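Local coordinates for stage III sporulation protein AB (PDB 6BS9), which is essential for sporulation in Bacillus subtilis, probably as a component of a secretion-type transport apparatus, at residues G93-I98 against Q105-L110; S54-K59 against W68-K73. All blocks are in the same frame, centred on the assembly; numbering follows the deposited sequence.

How the contacts relate
Following this all-helical piece of the protein from its N terminus, helix 2-26 and helix 31-41 come before either contact. Contact 2 is the first to close, where helix 46-58 turns through a short loop into helix 64-75. Contact 1 does the same further on, joining the end of helix 83-95 and its following turn to helix 101-128. The two hairpins lie in series, neither nested nor crossed, with centres about 17 Å apart. They meet side by side where Gly93, in segment 93-98, lies against Trp68, in segment 68-73, with Gly93 CA 3.4 Å from Trp68 CD1. Helix 64-75 thus packs against helix 83-95, its successor in the chain.

Contact 1: G93-I98 against Q105-L110; sequences GETLGI and QKHIKL
Thr95, Ile98, His107 and Ile108 pack across a helical hairpin, close to its connecting end, where helix 83-95 runs out into a turn and helix 101-128 comes back beside it. The backbones approach most closely at Thr95 and His107, whose CA atoms are 6.2 Å apart. Thr95 works with both branches. Its methyl CG2, anti to the backbone N, reaches Ile108 and lies 3.2 Å from CG1, shorter than an ordinary carbon-carbon contact, so the exact spacing is doubtful. Its hydroxyl sits beside the backbone N instead, with OG1 3.5 Å from CB of His107. The hydroxyl's polar partner is in its own helix: OG1 is hydrogen-bonded to the carbonyl of Gln91, one turn earlier, so across the contact the oxygen meets carbon only.

A type I beta turn from Thr95 to Ile98, closed by Ile98 N bonding to Thr95 O at 3.2 Å, leads out of this arm. The same carbonyl accepts a bond from the side-chain amide of Gln104 in the returning helix, a direct polar tie between the two arms. At the end of the turn Ile98 is extended at chi2 (176°), which carries CD1 up to the base of the imidazole, and the two side chains cross at about a right angle. Its CD1 comes within 3.9 Å of His107 CG and 4.0 Å of His107 CB, approaching the ring obliquely. Ile98 also touches Ser103 and Gln104, and a sulfate ion, probably from the crystallisation liquor, lies about 3 Å from its side chain. On the inner side, Ile108 is buried and packs on Glu21 and Met25 of helix 2-26, while the His107 side of the contact is more exposed.

Contact 2: S54-K59 against W68-K73; sequences SDQLDK and WEQSLK
A bend at chi2 (-41°) folds the end of Gln56 round to Gln70, whose chain runs extended beyond CG (chi2 174°) to bring its own amide up to that of Gln56. The two side chains cross at about a right angle, with their amide planes 45° apart. Gln56 NE2 lies 3.4 Å from Gln70 OE1, yet the angle is too poor for a hydrogen bond; the amides merely touch. What holds the Gln56 amide is Asp62, in the loop joining the helices, whose OD2 accepts a bond from NE2; Gln70 touches this aspartate as well. Lower on the same chain, CG of Gln56 rests 3.9 Å from Ser71 OG. That hydroxyl is turned back beside the backbone N of its own residue and bonds to the carbonyl of Ala67, so it offers Gln56 a van der Waals surface. With an alanine at Gln56, the Asp62 carboxylate would probably lose this amide partner, and a gap would open beside Ser71 and Gln70. The contact lies at the partly solvent-open edge of the hairpin formed by helices 46-58 and 64-75. Further in, Ser71 packs on Ala52 and Phe53, and Trp68 meets Phe53 and Phe92 edge-to-face, linking helix 46-58 through helix 64-75 to helix 83-95.

Contact 1: G93-I98 against Q105-L110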
ATOM      1  N   GLY A  93      -6.858  -0.132   3.403  1.00 41.15           N
ATOM      2  CA  GLY A  93      -7.695   1.064   3.529  1.00 41.64           C
ATOM      3  C   GLY A  93      -8.731   0.974   4.643  1.00 41.11           C
ATOM      4  O   GLY A  93      -8.848   1.884   5.440  1.00 43.75           O
ATOM      5  N   GLU A  94      -9.471  -0.124   4.684  1.00 43.68           N
ATOM      6  CA  GLU A  94     -10.521  -0.385   5.675  1.00 44.88           C
ATOM      7  C   GLU A  94      -9.906  -0.294   7.067  1.00 43.19           C
ATOM      8  O   GLU A  94     -10.425   0.392   7.958  1.00 45.89           O
ATOM      9  CB  GLU A  94     -11.181  -1.764   5.387  1.00 50.76           C
ATOM     10  CG  GLU A  94     -11.620  -1.984   3.902  1.00 56.63           C
ATOM     11  CD  GLU A  94     -13.110  -1.991   3.521  1.00 66.77           C
ATOM     12  OE1 GLU A  94     -13.432  -2.698   2.494  1.00 66.64           O
ATOM     13  OE2 GLU A  94     -13.945  -1.271   4.153  1.00 75.85           O
ATOM     14  N   THR A  95      -8.684  -0.789   7.197  1.00 40.80           N
ATOM     15  CA  THR A  95      -7.922  -0.661   8.402  1.00 43.45           C
ATOM     16  C   THR A  95      -7.650   0.735   8.911  1.00 42.70           C
ATOM     17  O   THR A  95      -7.415   0.963  10.111  1.00 46.09           O
ATOM     18  CB  THR A  95      -6.564  -1.408   8.183  1.00 49.36           C
ATOM     19  OG1 THR A  95      -6.798  -2.812   8.100  1.00 48.08           O
ATOM     20  CG2 THR A  95      -5.531  -1.148   9.255  1.00 49.09           C
ATOM     21  N   LEU A  96      -7.554   1.701   8.021  1.00 45.39           N
ATOM     22  CA  LEU A  96      -7.263   3.086   8.452  1.00 44.66           C
ATOM     23  C   LEU A  96      -8.394   3.677   9.254  1.00 42.39           C
ATOM     24  O   LEU A  96      -8.233   4.731   9.886  1.00 44.50           O
ATOM     25  CB  LEU A  96      -6.910   3.960   7.212  1.00 43.94           C
ATOM     26  CG  LEU A  96      -5.703   3.415   6.433  1.00 43.43           C
ATOM     27  CD1 LEU A  96      -5.500   4.102   5.114  1.00 44.15           C
ATOM     28  CD2 LEU A  96      -4.450   3.500   7.242  1.00 45.29           C
ATOM     29  N   GLY A  97      -9.569   3.104   9.041  1.00 43.92           N
ATOM     30  CA  GLY A  97     -10.764   3.501   9.745  1.00 48.19           C
ATOM     31  C   GLY A  97     -11.104   2.745  10.989  1.00 49.44           C
ATOM     32  O   GLY A  97     -12.149   2.989  11.557  1.00 53.24           O
ATOM     33  N   ILE A  98     -10.220   1.854  11.433  1.00 50.47           N
ATOM     34  CA  ILE A  98     -10.348   1.204  12.727  1.00 50.85           C
ATOM     35  C   ILE A  98      -9.936   2.181  13.853  1.00 49.27           C
ATOM     36  O   ILE A  98      -8.823   2.657  13.894  1.00 46.95           O
ATOM     37  CB  ILE A  98      -9.549  -0.137  12.763  1.00 52.41           C
ATOM     38  CG1 ILE A  98     -10.117  -1.103  11.716  1.00 50.83           C
ATOM     39  CG2 ILE A  98      -9.614  -0.794  14.143  1.00 51.79           C
ATOM     40  CD1 ILE A  98      -9.337  -2.404  11.607  1.00 50.06           C
ATOM     41  N   GLN A 105      -3.482  -1.541  14.546  1.00 41.35           N
ATOM     42  CA  GLN A 105      -2.092  -1.933  14.405  1.00 43.90           C
ATOM     43  C   GLN A 105      -1.951  -3.382  13.920  1.00 41.36           C
ATOM     44  O   GLN A 105      -1.182  -3.659  13.003  1.00 42.17           O
ATOM     45  CB  GLN A 105      -1.390  -1.735  15.756  1.00 47.81           C
ATOM     46  CG  GLN A 105       0.093  -1.565  15.648  1.00 54.01           C
ATOM     47  CD  GLN A 105       0.860  -2.773  16.091  1.00 61.68           C
ATOM     48  OE1 GLN A 105       1.091  -2.972  17.293  1.00 70.67           O
ATOM     49  NE2 GLN A 105       1.340  -3.560  15.124  1.00 65.27           N
ATOM     50  N   LYS A 106      -2.700  -4.300  14.543  1.00 38.45           N
ATOM     51  CA  LYS A 106      -2.642  -5.698  14.193  1.00 36.13           C
ATOM     52  C   LYS A 106      -3.211  -5.932  12.808  1.00 33.64           C
ATOM     53  O   LYS A 106      -2.676  -6.775  12.079  1.00 30.87           O
ATOM     54  CB  LYS A 106      -3.301  -6.593  15.285  1.00 38.02           C
ATOM     55  CG  LYS A 106      -2.642  -6.438  16.639  1.00 38.70           C
ATOM     56  CD  LYS A 106      -1.146  -6.831  16.589  1.00 39.68           C
ATOM     57  CE  LYS A 106      -0.471  -6.638  17.946  1.00 42.32           C
ATOM     58  NZ  LYS A 106       0.958  -7.017  17.848  1.00 45.29           N
ATOM     59  N   HIS A 107      -4.232  -5.171  12.414  1.00 33.39           N
ATOM     60  CA  HIS A 107      -4.756  -5.331  11.041  1.00 35.08           C
ATOM     61  C   HIS A 107      -3.790  -4.764   9.982  1.00 34.31           C
ATOM     62  O   HIS A 107      -3.697  -5.318   8.879  1.00 32.06           O
ATOM     63  CB  HIS A 107      -6.194  -4.793  10.906  1.00 36.32           C
ATOM     64  CG  HIS A 107      -7.236  -5.722  11.451  1.00 37.88           C
ATOM     65  ND1 HIS A 107      -7.849  -6.680  10.671  1.00 42.34           N
ATOM     66  CD2 HIS A 107      -7.654  -5.958  12.707  1.00 38.91           C
ATOM     67  CE1 HIS A 107      -8.636  -7.443  11.417  1.00 41.27           C
ATOM     68  NE2 HIS A 107      -8.545  -7.014  12.659  1.00 41.00           N
ATOM     69  N   ILE A 108      -3.010  -3.742  10.340  1.00 33.80           N
ATOM     70  CA  ILE A 108      -1.952  -3.268   9.439  1.00 33.80           C
ATOM     71  C   ILE A 108      -0.882  -4.299   9.300  1.00 32.50           C
ATOM     72  O   ILE A 108      -0.447  -4.611   8.172  1.00 31.16           O
ATOM     73  CB  ILE A 108      -1.314  -1.953   9.867  1.00 35.18           C
ATOM     74  CG1 ILE A 108      -2.371  -0.850   9.822  1.00 37.27           C
ATOM     75  CG2 ILE A 108      -0.147  -1.627   8.933  1.00 32.90           C
ATOM     76  CD1 ILE A 108      -1.948   0.528  10.319  1.00 36.41           C
ATOM     77  N   LYS A 109      -0.492  -4.899  10.426  1.00 32.66           N
ATOM     78  CA  LYS A 109       0.497  -5.996  10.368  1.00 31.61           C
ATOM     79  C   LYS A 109       0.003  -7.138   9.485  1.00 32.13           C
ATOM     80  O   LYS A 109       0.781  -7.714   8.717  1.00 33.71           O
ATOM     81  CB  LYS A 109       0.808  -6.471  11.769  1.00 33.38           C
ATOM     82  CG  LYS A 109       1.927  -7.485  11.832  1.00 32.73           C
ATOM     83  CD  LYS A 109       2.103  -7.990  13.229  1.00 35.20           C
ATOM     84  CE  LYS A 109       3.329  -8.919  13.390  1.00 36.21           C
ATOM     85  NZ  LYS A 109       3.487  -9.398  14.801  1.00 35.39           N
ATOM     86  N   LEU A 110      -1.290  -7.469   9.573  1.00 32.35           N
ATOM     87  CA  LEU A 110      -1.883  -8.549   8.723  1.00 33.63           C
ATOM     88  C   LEU A 110      -1.787  -8.261   7.240  1.00 31.79           C
ATOM     89  O   LEU A 110      -1.413  -9.142   6.478  1.00 31.71           O
ATOM     90  CB  LEU A 110      -3.361  -8.757   9.056  1.00 34.02           C
ATOM     91  CG  LEU A 110      -4.169  -9.794   8.282  1.00 34.68           C
ATOM     92  CD1 LEU A 110      -3.544 -11.165   8.326  1.00 34.09           C
ATOM     93  CD2 LEU A 110      -5.594  -9.895   8.822  1.00 34.85           C
TER

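Contact 2: S54-K59 against W68-K73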
ATOM      1  N   SER A  54      -1.571  11.124  -0.950  1.00 36.66           N
ATOM      2  CA  SER A  54      -1.174  12.408  -0.352  1.00 38.13           C
ATOM      3  C   SER A  54      -2.032  13.562  -0.819  1.00 37.40           C
ATOM      4  O   SER A  54      -2.575  14.303  -0.040  1.00 35.69           O
ATOM      5  CB  SER A  54       0.292  12.701  -0.694  1.00 39.94           C
ATOM      6  OG  SER A  54       0.684  13.944  -0.185  1.00 40.31           O
ATOM      7  N   ASP A  55      -2.226  13.679  -2.126  1.00 38.28           N
ATOM      8  CA  ASP A  55      -3.151  14.682  -2.638  1.00 39.43           C
ATOM      9  C   ASP A  55      -4.557  14.552  -2.020  1.00 40.51           C
ATOM     10  O   ASP A  55      -5.180  15.523  -1.708  1.00 40.84           O
ATOM     11  CB  ASP A  55      -3.283  14.547  -4.173  1.00 40.75           C
ATOM     12  CG  ASP A  55      -2.026  14.910  -4.894  1.00 42.04           C
ATOM     13  OD1 ASP A  55      -1.139  15.584  -4.288  1.00 46.23           O
ATOM     14  OD2 ASP A  55      -1.900  14.507  -6.085  1.00 45.90           O
ATOM     15  N   GLN A  56      -5.086  13.343  -1.950  1.00 44.93           N
ATOM     16  CA  GLN A  56      -6.496  13.152  -1.578  1.00 47.85           C
ATOM     17  C   GLN A  56      -6.650  13.542  -0.154  1.00 46.42           C
ATOM     18  O   GLN A  56      -7.607  14.170   0.189  1.00 48.77           O
ATOM     19  CB  GLN A  56      -6.965  11.689  -1.775  1.00 51.44           C
ATOM     20  CG  GLN A  56      -7.567  11.302  -3.121  1.00 58.13           C
ATOM     21  CD  GLN A  56      -8.484  12.361  -3.666  1.00 61.88           C
ATOM     22  OE1 GLN A  56      -8.097  13.121  -4.548  1.00 66.23           O
ATOM     23  NE2 GLN A  56      -9.687  12.432  -3.135  1.00 66.25           N
ATOM     24  N   LEU A  57      -5.723  13.115   0.679  1.00 47.87           N
ATOM     25  CA  LEU A  57      -5.735  13.496   2.075  1.00 47.50           C
ATOM     26  C   LEU A  57      -5.594  14.979   2.302  1.00 51.56           C
ATOM     27  O   LEU A  57      -6.346  15.578   3.056  1.00 56.36           O
ATOM     28  CB  LEU A  57      -4.550  12.903   2.785  1.00 46.91           C
ATOM     29  CG  LEU A  57      -4.629  11.449   3.092  1.00 47.18           C
ATOM     30  CD1 LEU A  57      -3.240  10.901   3.369  1.00 47.19           C
ATOM     31  CD2 LEU A  57      -5.587  11.206   4.251  1.00 49.21           C
ATOM     32  N   ASP A  58      -4.665  15.603   1.587  1.00 52.05           N
ATOM     33  CA  ASP A  58      -4.331  16.970   1.902  1.00 53.52           C
ATOM     34  C   ASP A  58      -5.505  17.912   1.634  1.00 55.62           C
ATOM     35  O   ASP A  58      -5.868  18.709   2.493  1.00 57.20           O
ATOM     36  CB  ASP A  58      -3.087  17.420   1.146  1.00 52.57           C
ATOM     37  CG  ASP A  58      -2.382  18.586   1.830  1.00 51.13           C
ATOM     38  OD1 ASP A  58      -2.333  18.530   3.061  1.00 53.22           O
ATOM     39  OD2 ASP A  58      -1.908  19.563   1.226  1.00 49.14           O
ATOM     40  N   LYS A  59      -6.070  17.778   0.431  1.00 62.99           N
ATOM     41  CA  LYS A  59      -7.173  18.559  -0.138  1.00 69.04           C
ATOM     42  C   LYS A  59      -8.338  17.618  -0.257  1.00 68.51           C
ATOM     43  O   LYS A  59      -8.583  16.940  -1.267  1.00 73.02           O
ATOM     44  CB  LYS A  59      -6.712  19.199  -1.474  1.00 77.44           C
ATOM     45  CG  LYS A  59      -6.107  20.587  -1.285  1.00 80.02           C
ATOM     46  CD  LYS A  59      -5.325  21.032  -2.507  1.00 82.18           C
ATOM     47  CE  LYS A  59      -4.997  22.521  -2.412  1.00 84.21           C
ATOM     48  NZ  LYS A  59      -4.171  22.962  -3.566  1.00 86.39           N
ATOM     49  N   TRP A  68      -7.589   6.530   0.606  1.00 36.98           N
ATOM     50  CA  TRP A  68      -6.874   5.359   0.151  1.00 36.10           C
ATOM     51  C   TRP A  68      -7.608   4.550  -0.952  1.00 37.95           C
ATOM     52  O   TRP A  68      -7.015   4.223  -2.002  1.00 33.28           O
ATOM     53  CB  TRP A  68      -6.566   4.442   1.306  1.00 32.77           C
ATOM     54  CG  TRP A  68      -5.809   3.311   0.873  1.00 31.09           C
ATOM     55  CD1 TRP A  68      -6.283   2.057   0.551  1.00 31.71           C
ATOM     56  CD2 TRP A  68      -4.405   3.270   0.611  1.00 31.59           C
ATOM     57  NE1 TRP A  68      -5.229   1.210   0.203  1.00 30.30           N
ATOM     58  CE2 TRP A  68      -4.080   1.941   0.206  1.00 31.26           C
ATOM     59  CE3 TRP A  68      -3.361   4.217   0.692  1.00 31.06           C
ATOM     60  CZ2 TRP A  68      -2.787   1.585  -0.148  1.00 30.88           C
ATOM     61  CZ3 TRP A  68      -2.061   3.834   0.374  1.00 27.51           C
ATOM     62  CH2 TRP A  68      -1.791   2.556  -0.012  1.00 29.88           C
ATOM     63  N   GLU A  69      -8.876   4.267  -0.713  1.00 43.86           N
ATOM     64  CA  GLU A  69      -9.698   3.520  -1.672  1.00 49.45           C
ATOM     65  C   GLU A  69      -9.737   4.209  -3.017  1.00 47.26           C
ATOM     66  O   GLU A  69      -9.542   3.567  -4.046  1.00 49.83           O
ATOM     67  CB  GLU A  69     -11.143   3.310  -1.201  1.00 55.90           C
ATOM     68  CG  GLU A  69     -11.426   1.873  -0.853  1.00 68.69           C
ATOM     69  CD  GLU A  69     -11.255   1.538   0.605  1.00 74.25           C
ATOM     70  OE1 GLU A  69     -12.167   1.966   1.352  1.00 69.33           O
ATOM     71  OE2 GLU A  69     -10.275   0.803   0.945  1.00 74.90           O
ATOM     72  N   GLN A  70      -9.963   5.513  -2.998  1.00 44.51           N
ATOM     73  CA  GLN A  70     -10.006   6.318  -4.219  1.00 45.02           C
ATOM     74  C   GLN A  70      -8.658   6.280  -4.953  1.00 40.77           C
ATOM     75  O   GLN A  70      -8.612   6.101  -6.141  1.00 42.64           O
ATOM     76  CB  GLN A  70     -10.424   7.752  -3.874  1.00 51.82           C
ATOM     77  CG  GLN A  70     -11.457   8.365  -4.807  1.00 64.36           C
ATOM     78  CD  GLN A  70     -11.964   9.741  -4.346  1.00 74.01           C
ATOM     79  OE1 GLN A  70     -11.837  10.743  -5.079  1.00 78.98           O
ATOM     80  NE2 GLN A  70     -12.546   9.805  -3.123  1.00 74.39           N
ATOM     81  N   SER A  71      -7.553   6.403  -4.226  1.00 37.36           N
ATOM     82  CA  SER A  71      -6.257   6.396  -4.862  1.00 38.06           C
ATOM     83  C   SER A  71      -5.927   5.054  -5.435  1.00 36.70           C
ATOM     84  O   SER A  71      -5.403   4.920  -6.537  1.00 36.49           O
ATOM     85  CB  SER A  71      -5.168   6.818  -3.867  1.00 37.05           C
ATOM     86  OG  SER A  71      -5.529   7.988  -3.165  1.00 34.91           O
ATOM     87  N   LEU A  72      -6.295   4.050  -4.702  1.00 39.14           N
ATOM     88  CA  LEU A  72      -6.113   2.704  -5.181  1.00 42.93           C
ATOM     89  C   LEU A  72      -6.812   2.402  -6.536  1.00 42.67           C
ATOM     90  O   LEU A  72      -6.214   1.780  -7.437  1.00 39.29           O
ATOM     91  CB  LEU A  72      -6.556   1.734  -4.074  1.00 43.02           C
ATOM     92  CG  LEU A  72      -6.413   0.246  -4.332  1.00 45.35           C
ATOM     93  CD1 LEU A  72      -4.938  -0.114  -4.524  1.00 43.34           C
ATOM     94  CD2 LEU A  72      -7.044  -0.515  -3.159  1.00 46.58           C
ATOM     95  N   LYS A  73      -8.076   2.777  -6.649  1.00 48.62           N
ATOM     96  CA  LYS A  73      -8.866   2.555  -7.888  1.00 51.72           C
ATOM     97  C   LYS A  73      -8.308   3.342  -9.045  1.00 51.84           C
ATOM     98  O   LYS A  73      -8.239   2.881 -10.187  1.00 50.71           O
ATOM     99  CB  LYS A  73     -10.347   2.910  -7.677  1.00 57.84           C
ATOM    100  CG  LYS A  73     -11.082   1.948  -6.715  1.00 65.20           C
ATOM    101  CD  LYS A  73     -12.612   2.004  -6.813  1.00 71.66           C
ATOM    102  CE  LYS A  73     -13.377   2.723  -5.687  1.00 75.13           C
ATOM    103  NZ  LYS A  73     -14.178   1.832  -4.786  1.00 72.31           N
TER